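Local coordinates for protein Tni2 (Pseudomonas fluorescens, PDB 6B12) that probably acts as an immunity protein that binds and neutralises a partner effector toxin, at residues C[35-40]-C[46-51]; C[5-8]-C[14-17]; C[114-119]-C[136-141]. All coordinates share one frame; numbering follows the deposited sequence.

Contact 1 of 3, residues C[35-40]-C[46-51]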
loop_
_atom_site.group_PDB
_atom_site.type_symbol
_atom_site.label_atom_id
_atom_site.label_comp_id
_atom_site.label_asym_id
_atom_site.label_seq_id
_atom_site.Cartn_x
_atom_site.Cartn_y
_atom_site.Cartn_z
ATOM N N VAL C 35 4.870 12.473 10.531
ATOM C CA VAL C 35 5.922 13.433 10.247
ATOM C C VAL C 35 7.244 13.071 10.901
ATOM O O VAL C 35 8.252 13.722 10.602
ATOM C CB VAL C 35 5.504 14.862 10.656
ATOM C CG1 VAL C 35 4.277 15.304 9.818
ATOM C CG2 VAL C 35 5.190 14.943 12.160
ATOM N N GLU C 36 7.273 12.085 11.797
ATOM C CA GLU C 36 8.536 11.720 12.429
ATOM C C GLU C 36 8.544 10.232 12.743
ATOM O O GLU C 36 7.524 9.681 13.174
ATOM C CB GLU C 36 8.788 12.512 13.718
ATOM C CG GLU C 36 10.016 11.965 14.477
ATOM C CD GLU C 36 10.449 12.826 15.612
ATOM O OE1 GLU C 36 9.906 13.934 15.742
ATOM O OE2 GLU C 36 11.334 12.373 16.380
ATOM N N ALA C 37 9.691 9.586 12.491
ATOM C CA ALA C 37 9.978 8.250 12.992
ATOM C C ALA C 37 11.170 8.365 13.927
ATOM O O ALA C 37 12.163 9.012 13.581
ATOM C CB ALA C 37 10.283 7.274 11.859
ATOM N N ARG C 38 11.054 7.790 15.120
ATOM C CA ARG C 38 12.079 7.912 16.141
ATOM C C ARG C 38 12.364 6.529 16.703
ATOM O O ARG C 38 11.462 5.688 16.785
ATOM C CB ARG C 38 11.577 8.887 17.235
ATOM C CG ARG C 38 12.305 8.949 18.531
ATOM C CD ARG C 38 11.579 9.966 19.442
ATOM N NE ARG C 38 10.289 9.485 19.951
ATOM C CZ ARG C 38 9.266 10.267 20.292
ATOM N NH1 ARG C 38 9.348 11.589 20.162
ATOM N NH2 ARG C 38 8.143 9.725 20.753
ATOM N N TRP C 39 13.621 6.277 17.079
ATOM C CA TRP C 39 13.963 4.966 17.638
ATOM C C TRP C 39 15.234 5.073 18.464
ATOM O O TRP C 39 15.967 6.060 18.395
ATOM C CB TRP C 39 14.143 3.899 16.536
ATOM C CG TRP C 39 15.327 4.170 15.591
ATOM C CD1 TRP C 39 16.582 3.625 15.671
ATOM C CD2 TRP C 39 15.339 5.036 14.440
ATOM N NE1 TRP C 39 17.376 4.098 14.645
ATOM C CE2 TRP C 39 16.640 4.977 13.883
ATOM C CE3 TRP C 39 14.379 5.879 13.847
ATOM C CZ2 TRP C 39 17.006 5.707 12.758
ATOM C CZ3 TRP C 39 14.749 6.611 12.726
ATOM C CH2 TRP C 39 16.048 6.518 12.194
ATOM N N ARG C 40 15.494 4.020 19.259
ATOM C CA ARG C 40 16.732 3.930 20.016
ATOM C C ARG C 40 17.713 2.979 19.334
ATOM O O ARG C 40 17.327 1.908 18.864
ATOM C CB ARG C 40 16.480 3.441 21.446
ATOM C CG ARG C 40 17.756 3.405 22.249
ATOM C CD ARG C 40 17.527 3.066 23.722
ATOM N NE ARG C 40 16.946 1.743 23.917
ATOM C CZ ARG C 40 17.645 0.606 23.977
ATOM N NH1 ARG C 40 18.975 0.592 23.841
ATOM N NH2 ARG C 40 17.002 -0.537 24.165
ATOM N N LEU C 46 17.344 8.399 17.885
ATOM C CA LEU C 46 17.590 8.831 16.518
ATOM C C LEU C 46 16.250 9.048 15.842
ATOM O O LEU C 46 15.248 8.423 16.198
ATOM C CB LEU C 46 18.414 7.790 15.751
ATOM C CG LEU C 46 19.762 7.513 16.435
ATOM C CD1 LEU C 46 20.329 6.219 15.899
ATOM C CD2 LEU C 46 20.708 8.684 16.135
ATOM N N SER C 47 16.235 9.916 14.845
ATOM C CA SER C 47 14.961 10.152 14.188
ATOM C C SER C 47 15.183 10.631 12.765
ATOM O O SER C 47 16.271 11.068 12.399
ATOM C CB SER C 47 14.139 11.190 14.948
ATOM O OG SER C 47 14.803 12.436 14.890
ATOM N N VAL C 48 14.113 10.551 11.982
ATOM C CA VAL C 48 13.991 11.255 10.705
ATOM C C VAL C 48 12.671 12.008 10.720
ATOM O O VAL C 48 11.676 11.523 11.265
ATOM C CB VAL C 48 14.066 10.280 9.516
ATOM C CG1 VAL C 48 15.480 9.673 9.448
ATOM C CG2 VAL C 48 13.007 9.179 9.661
ATOM N N VAL C 49 12.658 13.210 10.149
ATOM C CA VAL C 49 11.488 14.078 10.253
ATOM C C VAL C 49 11.188 14.637 8.877
ATOM O O VAL C 49 12.094 15.138 8.212
ATOM C CB VAL C 49 11.727 15.243 11.233
ATOM C CG1 VAL C 49 10.487 16.154 11.282
ATOM C CG2 VAL C 49 12.126 14.720 12.601
ATOM N N ASN C 50 9.927 14.566 8.459
ATOM C CA ASN C 50 9.521 15.137 7.170
ATOM C C ASN C 50 8.140 15.748 7.344
ATOM O O ASN C 50 7.171 15.011 7.520
ATOM C CB ASN C 50 9.530 14.054 6.079
ATOM C CG ASN C 50 9.255 14.623 4.692
ATOM O OD1 ASN C 50 8.998 15.812 4.554
ATOM N ND2 ASN C 50 9.307 13.781 3.673
ATOM N N SER C 51 8.027 17.086 7.286
ATOM C CA SER C 51 6.708 17.674 7.521
ATOM C C SER C 51 5.740 17.348 6.388
ATOM O O SER C 51 4.518 17.434 6.573
ATOM C CB SER C 51 6.836 19.183 7.728
ATOM O OG SER C 51 7.232 19.841 6.543
#

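Contact 2 of 3, residues C[5-8]-C[14-17]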
loop_
_atom_site.group_PDB
_atom_site.type_symbol
_atom_site.label_atom_id
_atom_site.label_comp_id
_atom_site.label_asym_id
_atom_site.label_seq_id
_atom_site.Cartn_x
_atom_site.Cartn_y
_atom_site.Cartn_z
ATOM N N PHE C 5 10.712 1.950 18.609
ATOM C CA PHE C 5 10.408 2.596 17.328
ATOM C C PHE C 5 9.012 3.207 17.373
ATOM O O PHE C 5 8.016 2.494 17.550
ATOM C CB PHE C 5 10.506 1.562 16.222
ATOM C CG PHE C 5 9.945 2.018 14.905
ATOM C CD1 PHE C 5 10.612 2.961 14.158
ATOM C CD2 PHE C 5 8.801 1.433 14.390
ATOM C CE1 PHE C 5 10.110 3.374 12.905
ATOM C CE2 PHE C 5 8.284 1.830 13.147
ATOM C CZ PHE C 5 8.954 2.795 12.409
ATOM N N GLU C 6 8.940 4.523 17.218
ATOM C CA GLU C 6 7.690 5.262 17.358
ATOM C C GLU C 6 7.509 6.158 16.149
ATOM O O GLU C 6 8.472 6.743 15.648
ATOM C CB GLU C 6 7.664 6.095 18.671
ATOM C CG GLU C 6 7.505 5.181 19.854
ATOM C CD GLU C 6 7.425 5.887 21.222
ATOM O OE1 GLU C 6 7.931 7.013 21.373
ATOM O OE2 GLU C 6 6.870 5.269 22.139
ATOM N N ARG C 7 6.275 6.243 15.669
ATOM C CA ARG C 7 5.931 7.121 14.562
ATOM C C ARG C 7 4.992 8.191 15.096
ATOM O O ARG C 7 4.017 7.873 15.773
ATOM C CB ARG C 7 5.273 6.326 13.441
ATOM C CG ARG C 7 6.271 5.526 12.631
ATOM C CD ARG C 7 5.557 4.404 11.926
ATOM N NE ARG C 7 5.176 3.360 12.872
ATOM C CZ ARG C 7 4.144 2.536 12.716
ATOM N NH1 ARG C 7 3.359 2.637 11.657
ATOM N NH2 ARG C 7 3.900 1.583 13.620
ATOM N N ILE C 8 5.297 9.450 14.821
ATOM C CA ILE C 8 4.566 10.559 15.419
ATOM C C ILE C 8 3.752 11.217 14.310
ATOM O O ILE C 8 4.305 11.673 13.304
ATOM C CB ILE C 8 5.492 11.565 16.118
ATOM C CG1 ILE C 8 6.277 10.890 17.279
ATOM C CG2 ILE C 8 4.670 12.664 16.762
ATOM C CD1 ILE C 8 7.621 10.385 16.852
ATOM N N VAL C 14 0.894 9.138 18.808
ATOM C CA VAL C 14 2.081 8.312 18.629
ATOM C C VAL C 14 1.645 6.892 18.309
ATOM O O VAL C 14 0.862 6.291 19.057
ATOM C CB VAL C 14 2.981 8.340 19.880
ATOM C CG1 VAL C 14 4.188 7.416 19.678
ATOM C CG2 VAL C 14 3.436 9.771 20.170
ATOM N N ILE C 15 2.161 6.361 17.209
ATOM C CA ILE C 15 1.903 4.986 16.803
ATOM C C ILE C 15 3.040 4.135 17.339
ATOM O O ILE C 15 4.189 4.316 16.930
ATOM C CB ILE C 15 1.814 4.855 15.276
ATOM C CG1 ILE C 15 0.873 5.921 14.686
ATOM C CG2 ILE C 15 1.339 3.447 14.896
ATOM C CD1 ILE C 15 0.947 5.972 13.155
ATOM N N ASP C 16 2.717 3.192 18.215
ATOM C CA ASP C 16 3.708 2.256 18.730
ATOM C C ASP C 16 3.969 1.151 17.707
ATOM O O ASP C 16 3.170 0.911 16.798
ATOM C CB ASP C 16 3.226 1.651 20.046
ATOM C CG ASP C 16 3.007 2.697 21.106
ATOM O OD1 ASP C 16 3.880 3.580 21.249
ATOM O OD2 ASP C 16 1.959 2.649 21.784
ATOM N N GLU C 17 5.119 0.493 17.835
ATOM C CA GLU C 17 5.458 -0.501 16.825
ATOM C C GLU C 17 4.443 -1.641 16.887
ATOM O O GLU C 17 4.055 -2.089 17.967
ATOM C CB GLU C 17 6.888 -1.032 17.017
ATOM C CG GLU C 17 7.324 -1.830 15.814
ATOM C CD GLU C 17 8.808 -2.208 15.828
ATOM O OE1 GLU C 17 9.512 -2.009 16.855
ATOM O OE2 GLU C 17 9.251 -2.720 14.788
HETATM O O HOH W 1 5.980 2.770 15.545
HETATM O O HOH W 2 9.820 -0.847 19.138
HETATM O O HOH W 3 7.113 1.111 19.736
HETATM O O HOH W 4 4.831 5.004 23.377
#

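Contact 3 of 3, residues C[114-119]-C[136-141]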
loop_
_atom_site.group_PDB
_atom_site.type_symbol
_atom_site.label_atom_id
_atom_site.label_comp_id
_atom_site.label_asym_id
_atom_site.label_seq_id
_atom_site.Cartn_x
_atom_site.Cartn_y
_atom_site.Cartn_z
ATOM N N PHE C 114 5.870 -10.233 3.622
ATOM C CA PHE C 114 5.682 -11.609 3.190
ATOM C C PHE C 114 6.717 -12.507 3.859
ATOM O O PHE C 114 7.723 -12.022 4.382
ATOM C CB PHE C 114 5.806 -11.723 1.661
ATOM C CG PHE C 114 4.720 -11.003 0.913
ATOM C CD1 PHE C 114 3.512 -11.620 0.661
ATOM C CD2 PHE C 114 4.913 -9.705 0.472
ATOM C CE1 PHE C 114 2.496 -10.948 -0.031
ATOM C CE2 PHE C 114 3.900 -9.007 -0.210
ATOM C CZ PHE C 114 2.693 -9.646 -0.465
ATOM N N PRO C 115 6.499 -13.820 3.868
ATOM C CA PRO C 115 7.545 -14.729 4.357
ATOM C C PRO C 115 8.828 -14.578 3.555
ATOM O O PRO C 115 8.803 -14.440 2.328
ATOM C CB PRO C 115 6.930 -16.125 4.178
ATOM C CG PRO C 115 5.570 -15.924 3.580
ATOM C CD PRO C 115 5.202 -14.490 3.674
ATOM N N GLN C 116 9.960 -14.579 4.264
ATOM C CA GLN C 116 11.252 -14.390 3.621
ATOM C C GLN C 116 12.265 -15.357 4.212
ATOM O O GLN C 116 12.143 -15.791 5.355
ATOM C CB GLN C 116 11.773 -12.951 3.782
ATOM C CG GLN C 116 10.859 -11.867 3.242
ATOM C CD GLN C 116 10.779 -11.876 1.720
ATOM O OE1 GLN C 116 11.543 -12.579 1.047
ATOM N NE2 GLN C 116 9.859 -11.090 1.172
ATOM N N VAL C 117 13.294 -15.668 3.417
ATOM C CA VAL C 117 14.377 -16.518 3.906
ATOM C C VAL C 117 15.383 -15.732 4.729
ATOM O O VAL C 117 16.253 -16.328 5.368
ATOM C CB VAL C 117 15.081 -17.223 2.727
ATOM C CG1 VAL C 117 14.053 -17.749 1.717
ATOM C CG2 VAL C 117 16.045 -16.273 2.036
ATOM N N SER C 118 15.285 -14.405 4.745
ATOM C CA SER C 118 16.177 -13.579 5.502
ATOM C C SER C 118 15.406 -12.415 6.099
ATOM O O SER C 118 14.637 -11.746 5.378
ATOM C CB SER C 118 17.305 -13.036 4.626
ATOM O OG SER C 118 17.966 -11.996 5.312
ATOM N N PRO C 119 15.620 -12.119 7.383
ATOM C CA PRO C 119 14.981 -10.934 7.983
ATOM C C PRO C 119 15.446 -9.633 7.372
ATOM O O PRO C 119 14.839 -8.581 7.646
ATOM C CB PRO C 119 15.399 -11.016 9.463
ATOM C CG PRO C 119 15.727 -12.436 9.681
ATOM C CD PRO C 119 16.379 -12.887 8.385
ATOM N N ARG C 136 5.257 -5.922 -6.767
ATOM C CA ARG C 136 5.870 -6.224 -5.480
ATOM C C ARG C 136 7.381 -6.222 -5.659
ATOM O O ARG C 136 7.909 -6.960 -6.511
ATOM C CB ARG C 136 5.379 -7.579 -4.980
ATOM C CG ARG C 136 6.231 -8.127 -3.857
ATOM C CD ARG C 136 5.721 -9.492 -3.431
ATOM N NE ARG C 136 6.710 -10.155 -2.581
ATOM C CZ ARG C 136 6.532 -11.356 -2.053
ATOM N NH1 ARG C 136 5.393 -12.014 -2.279
ATOM N NH2 ARG C 136 7.478 -11.887 -1.290
ATOM N N VAL C 137 8.077 -5.385 -4.891
ATOM C CA VAL C 137 9.530 -5.249 -4.989
ATOM C C VAL C 137 10.134 -5.663 -3.655
ATOM O O VAL C 137 9.947 -4.990 -2.638
ATOM C CB VAL C 137 9.954 -3.827 -5.375
ATOM C CG1 VAL C 137 11.495 -3.760 -5.567
ATOM C CG2 VAL C 137 9.243 -3.396 -6.655
ATOM N N ASP C 138 10.840 -6.781 -3.658
ATOM C CA ASP C 138 11.543 -7.248 -2.473
ATOM C C ASP C 138 12.962 -6.706 -2.506
ATOM O O ASP C 138 13.636 -6.768 -3.538
ATOM C CB ASP C 138 11.563 -8.778 -2.425
ATOM C CG ASP C 138 10.213 -9.376 -2.037
ATOM O OD1 ASP C 138 9.203 -8.636 -1.915
ATOM O OD2 ASP C 138 10.151 -10.602 -1.849
ATOM N N ILE C 139 13.415 -6.191 -1.363
ATOM C CA ILE C 139 14.660 -5.443 -1.252
ATOM C C ILE C 139 15.453 -5.998 -0.068
ATOM O O ILE C 139 14.887 -6.202 1.003
ATOM C CB ILE C 139 14.374 -3.938 -1.066
ATOM C CG1 ILE C 139 13.632 -3.399 -2.310
ATOM C CG2 ILE C 139 15.669 -3.140 -0.820
ATOM C CD1 ILE C 139 12.730 -2.203 -2.017
ATOM N N ASP C 140 16.742 -6.255 -0.275
ATOM C CA ASP C 140 17.636 -6.721 0.790
ATOM C C ASP C 140 18.225 -5.496 1.474
ATOM O O ASP C 140 19.114 -4.833 0.926
ATOM C CB ASP C 140 18.736 -7.599 0.200
ATOM C CG ASP C 140 19.681 -8.168 1.254
ATOM O OD1 ASP C 140 19.502 -7.892 2.460
ATOM O OD2 ASP C 140 20.592 -8.904 0.824
ATOM N N ALA C 141 17.740 -5.189 2.675
ATOM C CA ALA C 141 18.264 -4.019 3.378
ATOM C C ALA C 141 19.725 -4.166 3.762
ATOM O O ALA C 141 20.371 -3.153 4.041
ATOM C CB ALA C 141 17.461 -3.721 4.662
HETATM O O HOH W 5 7.623 -14.375 -0.065
HETATM O O HOH W 6 12.000 -12.330 -1.778
#

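Contact 1 of 3, residues C[35-40]-C[46-51]
Trp39 and Leu46 form a hydrogen-bonded pair of an antiparallel beta hairpin, and their side chains share one face of the sheet with Ala37 and Val48. The indole reaches across the neighbouring strand. Its CG sits between the backbone N and the carbonyl carbon of Trp39 (chi1 65°), which swings the ring over the backbone of Leu46 and Ser47. Leu46 CB makes a CH-pi contact over the five-membered ring, 4.1 Å from its centroid. Leu46 O lies over a ring face near the rim, 3.6 Å from Trp39 CE3. The same oxygen accepts the backbone N-H of Trp39. The far end of the indole meets the next residue on that face, with Trp39 CH2 4.2 Å from Val48 CG1. The other methyl, Val48 CG2, packs 4.0 Å from Ala37 CB.

On the face of Glu36, Arg38, Ser47 and Val49 the contacts are lighter. Glu36 has CG anti to its backbone N (chi1 172°) and an extended chain. It passes obliquely over Val49, with CG 3.9 Å from Val49 CG2. Its carboxylate ends near Ser47, where Glu36 OE2 is 3.4 Å from Ser47 CB. At the Val35 end Asn50 N donates to Val35 O at 2.8 Å.

Outside the pair, Trp39 NE1 donates to Gly85 O. Asn50 is held by Arg52 N and by Asn70 O. Strand 64-70 covers Trp39, Val48 and Asn50 with Leu65, Ile67 and Trp69. Strand 5-9 lies beside strand 34-41, where Val35 and Glu36 both face Ile8 in a classic beta bulge.

Contact 2 of 3, residues C[5-8]-C[14-17]
Arg7 and Ile15 are the hydrogen-bonded pair of an antiparallel beta hairpin whose short strands 5-8 and 14-16 run at 150° to each other. Ile15 N donates to Arg7 O at 2.8 Å, and Arg7 N donates back to Ile15 O. Toward Glu17 the chains splay, and water 3 links Phe5 O to Glu17 N.

The Arg7 chain bends at chi3 (-73°) and brings its guanidinium across Ile15. Ile15 CG2 lies over one face, toward the rim, 3.4 Å from Arg7 NH2. Arg7 NH1 hydrogen-bonds to a polar side chain of the other protein chain, and a polar side chain of that chain packs on Ile15. This side of the hairpin therefore belongs to the interface of the complex.

The Phe5 ring meets Glu17 at its edge, with CD2 3.9 Å from Glu17 CG. The Glu17 carboxylate pairs with Arg62. On the face of Glu6, Val14 and Asp16, Glu6 CB touches Val14 CG1. Glu6 OE2 is 3.5 Å from Asp16 OD1, a close approach of like charges probably eased by Arg38 at Glu6 OE1. Water 1 sits at the edge of the guanidinium, accepting from Arg7 NE and donating to Phe5 O and to Ile15 O at 2.7 Å.

Contact 3 of 3, residues C[114-119]-C[136-141]
Phe114 and Arg136 form a cation-pi stack between the loop 114-119 and strand 134-140 of an antiparallel sheet. The guanidinium lies flat on the ring, with planes only 6° apart. Arg136 NH1 sits over the ring, 3.4 Å from Phe114 CG. Arg136 NH2 projects past the ring to Phe114 CB. The Arg136 chain is extended from CG to NE, which carries the charged group away from the strand to the loop.

Asp138, two residues along the same strand, fixes the rotation of that group. It takes a side-on, two-nitrogen salt bridge: Arg136 NE to Asp138 OD1 at 3.0 Å, and Arg136 NH2 to the syn lone pair of Asp138 OD2. Gln116 adds a second donor from the loop. Its chain bends at chi2 (-70°), and NE2 meets Asp138 OD2 at 3.1 Å from above the carboxylate plane. The Gln116 amide stands nearly perpendicular to the guanidinium.

Further out, Thr123 OG1 of strand 121-128 bonds Asp138 OD1. Gln116 also packs on Ile121 and Thr123. Phe114 touches a polar side chain of the chain of another protein, so the stack lies beside the interface of the complex. Water 5, in the plane of the guanidinium, accepts from Arg136 NH2 at 2.8 Å and donates to Pro115 O.

How the contacts relate
Contacts 1 and 2 are two hairpins of one sheet, joined because strands 34-41 and 5-9 are neighbours; their centres are about 9 Å apart. Between them Glu36 O and Ile8 N probably hydrogen-bond, and Arg38 packs on Ile8. Contact 3 belongs to another sheet, with its centre about 23 Å from each. All three are partly buried. Contact 1 rests on regular backbone bonds and an aromatic, aliphatic face turned to strand 64-70. Contact 2 has fewer direct backbone bonds and more water. Contact 3 has no strand pairing and depends on side-chain charge and stacking. Contacts 2 and 3 both reach the other protein; contact 1 does not.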